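Long-range contacts in putative antitoxin VapB45 (Mycobacterium tuberculosis, PDB 5AF3), which is possibly the antitoxin component of a type II toxin-antitoxin system, with VapC45 as its cognate toxin: residues A[72-76]-A[172-176]; A[179-183]-A[234-238]. One frame throughout, in Å; residues are numbered along the deposited sequence.

Overall arrangement
Interaction 1 packs the first turn of helix 72-86, part of a putative DNA-binding helix-turn-helix domain, on strand 172-176 of a four-stranded antiparallel sheet; its centre lies about 6 Å from the centre of the chain. Interaction 2 is more peripheral, its centre about 16 Å from the chain centre, and joins the loop that follows the same strand to the C-terminal end of the modelled chain. The two centres are about 19 Å apart. R176 connects them, its NH2 lying 2.8 Å from G181 O. Both segments of interaction 1 come before interaction 2 in sequence. Only interaction 2 is within reach of the second subunit, through Q179, L236 and D237.

Interaction 1: residues A[72-76]-A[172-176]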
loop_
_atom_site.group_PDB
_atom_site.type_symbol
_atom_site.label_atom_id
_atom_site.label_comp_id
_atom_site.label_asym_id
_atom_site.label_seq_id
_atom_site.Cartn_x
_atom_site.Cartn_y
_atom_site.Cartn_z
ATOM N N PHE A 72 21.774 -3.686 5.201
ATOM C CA PHE A 72 21.083 -2.436 4.923
ATOM C C PHE A 72 21.412 -1.833 3.543
ATOM O O PHE A 72 20.519 -1.305 2.836
ATOM C CB PHE A 72 21.298 -1.369 6.010
ATOM C CG PHE A 72 20.491 -0.152 5.784
ATOM C CD1 PHE A 72 19.133 -0.124 6.144
ATOM C CD2 PHE A 72 21.034 0.948 5.128
ATOM C CE1 PHE A 72 18.382 1.033 5.887
ATOM C CE2 PHE A 72 20.280 2.093 4.873
ATOM C CZ PHE A 72 18.947 2.130 5.258
ATOM N N VAL A 73 22.688 -1.883 3.170
ATOM C CA VAL A 73 23.068 -1.421 1.820
ATOM C C VAL A 73 22.282 -2.170 0.717
ATOM O O VAL A 73 21.925 -1.538 -0.320
ATOM C CB VAL A 73 24.622 -1.479 1.558
ATOM C CG1 VAL A 73 25.101 -2.896 1.474
ATOM C CG2 VAL A 73 24.989 -0.646 0.292
ATOM N N GLY A 74 22.045 -3.472 0.907
ATOM C CA GLY A 74 21.287 -4.298 -0.040
ATOM C C GLY A 74 19.812 -3.894 -0.153
ATOM O O GLY A 74 19.219 -3.921 -1.246
ATOM N N ILE A 75 19.169 -3.584 0.973
ATOM C CA ILE A 75 17.784 -3.104 0.880
ATOM C C ILE A 75 17.709 -1.723 0.199
ATOM O O ILE A 75 16.725 -1.402 -0.491
ATOM C CB ILE A 75 16.997 -3.140 2.237
ATOM C CG1 ILE A 75 15.502 -3.370 1.922
ATOM C CG2 ILE A 75 17.191 -1.872 3.044
ATOM C CD1 ILE A 75 14.648 -3.608 3.153
ATOM N N ALA A 76 18.770 -0.927 0.354
ATOM C CA ALA A 76 18.827 0.411 -0.233
ATOM C C ALA A 76 18.948 0.232 -1.756
ATOM O O ALA A 76 18.246 0.904 -2.519
ATOM C CB ALA A 76 20.071 1.193 0.333
ATOM N N ALA A 172 23.846 5.322 1.651
ATOM C CA ALA A 172 22.589 5.337 2.399
ATOM C C ALA A 172 22.719 4.909 3.891
ATOM O O ALA A 172 23.299 3.882 4.222
ATOM C CB ALA A 172 21.561 4.442 1.710
ATOM N N SER A 173 22.099 5.709 4.745
ATOM C CA SER A 173 22.005 5.378 6.152
ATOM C C SER A 173 20.538 5.314 6.628
ATOM O O SER A 173 20.259 4.843 7.744
ATOM C CB SER A 173 22.764 6.437 6.924
ATOM O OG SER A 173 22.194 7.709 6.678
ATOM N N MET A 174 19.600 5.771 5.790
ATOM C CA MET A 174 18.184 5.782 6.171
ATOM C C MET A 174 17.371 5.944 4.900
ATOM O O MET A 174 17.798 6.630 3.960
ATOM C CB MET A 174 17.865 6.966 7.117
ATOM C CG MET A 174 16.515 6.869 7.845
ATOM S SD MET A 174 16.342 7.992 9.275
ATOM C CE MET A 174 16.048 9.587 8.595
ATOM N N ILE A 175 16.196 5.338 4.884
ATOM C CA ILE A 175 15.274 5.451 3.741
ATOM C C ILE A 175 13.860 5.713 4.283
ATOM O O ILE A 175 13.355 4.914 5.061
ATOM C CB ILE A 175 15.228 4.144 2.904
ATOM C CG1 ILE A 175 16.635 3.671 2.445
ATOM C CG2 ILE A 175 14.233 4.282 1.685
ATOM C CD1 ILE A 175 16.694 2.164 2.172
ATOM N N ARG A 176 13.256 6.809 3.852
ATOM C CA ARG A 176 11.886 7.140 4.194
ATOM C C ARG A 176 10.962 6.403 3.218
ATOM O O ARG A 176 11.195 6.451 1.994
ATOM C CB ARG A 176 11.666 8.625 4.086
ATOM C CG ARG A 176 10.213 9.057 4.328
ATOM C CD ARG A 176 10.066 10.543 4.333
ATOM N NE ARG A 176 8.661 10.908 4.522
ATOM C CZ ARG A 176 7.776 10.969 3.531
ATOM N NH1 ARG A 176 8.162 10.686 2.289
ATOM N NH2 ARG A 176 6.504 11.307 3.777
#
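The ring of F72 reaches from the first turn of helix 72-86 to the backbone of strand 172-176, and its approach differs along the strand. Toward A172 the ring is edge-on: CE2 of F72 lies 3.6 Å from A172 O, with that oxygen near the ring plane. No hydrogen bond is assigned there; the carbonyl oxygen has a hydrogen-bond partner in R12 NH1. Farther along the strand the approach becomes oblique, with F72 CZ 3.7 Å from M174 N. Having CG anti to the backbone N (chi1 -175°) carries the ring out from the helix onto these peptide groups.

I175 supplies the complementary branch. Its CG1 stands anti to its own carbonyl carbon (chi1 -54°), and the terminal methyl CD1 extends toward the helix, coming within 3.8 Å of F72 CZ. The same methyl meets the backbone of A76, at 3.7 Å from A76 CA, and is therefore shared between the ring and the helix surface. The I75 side chain meets that of I175 at a slant, CG2 of I75 approaching I175 CD1 to 4.2 Å. Beside this group the two small residues meet methyl to methyl, A76 CB lying 3.8 Å from A172 CB.

No hydrogen bond crosses between the segments; the side chains that meet are apolar, and the F72 ring also packs against peptide groups of the strand. The local helix and strand axes approach to 8.7 Å at an angle of 60°. L187 of the adjacent strand and Y18 of strand 18-19 also touch both F72 and I75, extending the core around them. S173 and M174 both face S165 in a classic beta bulge, and both CB atoms point away from the helix. The result is a buried alpha/beta packing contact between the helix and a bulged strand of the four-stranded antiparallel sheet.

Interaction 2: residues A[179-183]-A[234-238]; sequences QYGDA and DALDA
A238, the last modelled residue, places its methyl over one face of the Y180 ring in a CH-pi contact. A238 CB is 3.7 Å from the ring centroid and 21° off the ring normal, displaced toward the CD2 side; the shortest approach, to Y180 CD2, is 3.4 Å. A235 meets the same ring differently, presenting its CA at the edge, in the ring plane, 3.7 Å from Y180 CD2. The segment 234-238 thus supplies both a face and an edge partner. The ring takes up this position with CG anti to the carbonyl carbon (chi1 -67°). The methyl of A238 also lies 3.2 Å from Q179 O, whose carbonyl receives a CA-H...O contact from A238 as well.

D234 meets the loop beside this aromatic contact. Its CB approaches Y180 O to 3.3 Å, while the carboxylate extends toward D182. One water joins the segments: it accepts from D182 N at 2.9 Å and donates to D234 OD2 at 2.7 Å, the latter bond being weak. A183 packs its methyl near the CB atoms of D234 and A235.

In the next shell, A183 N binds Y180 O and closes the short turn. G181, with positive phi (62°), forms the bend that leads to D182, whose carbonyl oxygen is held by Q231 NE2. P196 and V205 touch Y180, and F198 packs against A183 and A235. H159 and Y160 of the second subunit bind the D237 carboxylate.

No direct hydrogen bond joins the segments, so dispersion and CH-pi contacts carry much of the attachment. The 4.7 Å separation of D182 OD2 and D234 OD2 would probably raise the carboxylates' affinity for protons somewhat, while the water provides a polar link between the loop and helix.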
loop_
_atom_site.group_PDB
_atom_site.type_symbol
_atom_site.label_atom_id
_atom_site.label_comp_id
_atom_site.label_asym_id
_atom_site.label_seq_id
_atom_site.Cartn_x
_atom_site.Cartn_y
_atom_site.Cartn_z
ATOM N N GLN A 179 5.078 5.488 1.134
ATOM C CA GLN A 179 3.751 4.840 1.210
ATOM C C GLN A 179 3.104 5.078 2.577
ATOM O O GLN A 179 1.880 4.961 2.701
ATOM C CB GLN A 179 3.778 3.350 0.890
ATOM C CG GLN A 179 4.466 2.417 1.913
ATOM C CD GLN A 179 5.927 2.113 1.570
ATOM O OE1 GLN A 179 6.394 0.982 1.786
ATOM N NE2 GLN A 179 6.639 3.099 1.036
ATOM N N TYR A 180 3.921 5.443 3.581
ATOM C CA TYR A 180 3.392 5.773 4.918
ATOM C C TYR A 180 3.056 7.260 5.079
ATOM O O TYR A 180 2.592 7.687 6.135
ATOM C CB TYR A 180 4.362 5.350 6.016
ATOM C CG TYR A 180 4.558 3.889 6.191
ATOM C CD1 TYR A 180 5.535 3.209 5.449
ATOM C CD2 TYR A 180 3.788 3.156 7.111
ATOM C CE1 TYR A 180 5.750 1.880 5.626
ATOM C CE2 TYR A 180 4.004 1.820 7.302
ATOM C CZ TYR A 180 4.984 1.179 6.557
ATOM O OH TYR A 180 5.224 -0.159 6.720
ATOM N N GLY A 181 3.323 8.052 4.051
ATOM C CA GLY A 181 2.892 9.427 4.010
ATOM C C GLY A 181 3.510 10.257 5.130
ATOM O O GLY A 181 4.677 10.081 5.473
ATOM N N ASP A 182 2.703 11.146 5.701
ATOM C CA ASP A 182 3.167 12.029 6.762
ATOM C C ASP A 182 3.492 11.340 8.102
ATOM O O ASP A 182 3.973 12.017 9.019
ATOM C CB ASP A 182 2.195 13.208 6.954
ATOM C CG ASP A 182 2.185 14.162 5.751
ATOM O OD1 ASP A 182 3.263 14.445 5.154
ATOM O OD2 ASP A 182 1.084 14.629 5.410
ATOM N N ALA A 183 3.315 10.020 8.208
ATOM C CA ALA A 183 3.867 9.286 9.371
ATOM C C ALA A 183 5.394 9.323 9.381
ATOM O O ALA A 183 6.019 9.000 10.401
ATOM C CB ALA A 183 3.386 7.816 9.423
ATOM N N ASP A 234 -2.252 7.154 8.765
ATOM C CA ASP A 234 -1.299 7.004 7.653
ATOM C C ASP A 234 -0.503 5.705 7.721
ATOM O O ASP A 234 -0.342 4.997 6.720
ATOM C CB ASP A 234 -0.348 8.213 7.623
ATOM C CG ASP A 234 -1.034 9.477 7.186
ATOM O OD1 ASP A 234 -2.205 9.404 6.735
ATOM O OD2 ASP A 234 -0.408 10.549 7.307
ATOM N N ALA A 235 -0.002 5.359 8.896
ATOM C CA ALA A 235 0.727 4.095 9.037
ATOM C C ALA A 235 -0.174 2.896 8.761
ATOM O O ALA A 235 0.223 1.973 8.084
ATOM C CB ALA A 235 1.379 3.965 10.432
ATOM N N LEU A 236 -1.394 2.915 9.298
ATOM C CA LEU A 236 -2.268 1.792 9.198
ATOM C C LEU A 236 -2.572 1.438 7.753
ATOM O O LEU A 236 -2.630 0.266 7.397
ATOM C CB LEU A 236 -3.562 2.135 9.953
ATOM C CG LEU A 236 -4.505 1.083 10.475
ATOM C CD1 LEU A 236 -3.808 0.086 11.416
ATOM C CD2 LEU A 236 -5.672 1.863 11.181
ATOM N N ASP A 237 -2.773 2.484 6.952
ATOM C CA ASP A 237 -3.288 2.464 5.567
ATOM C C ASP A 237 -2.207 2.433 4.499
ATOM O O ASP A 237 -2.511 2.491 3.307
ATOM C CB ASP A 237 -4.169 3.724 5.317
ATOM C CG ASP A 237 -5.403 3.812 6.244
ATOM O OD1 ASP A 237 -5.943 2.765 6.617
ATOM O OD2 ASP A 237 -5.835 4.939 6.586
ATOM N N ALA A 238 -0.943 2.388 4.908
ATOM C CA ALA A 238 0.166 2.242 3.944
ATOM C C ALA A 238 0.146 0.928 3.117
ATOM O O ALA A 238 0.134 -0.155 3.693
ATOM C CB ALA A 238 1.534 2.429 4.670
HETATM O O HOH W 1 -0.009 11.200 4.732
#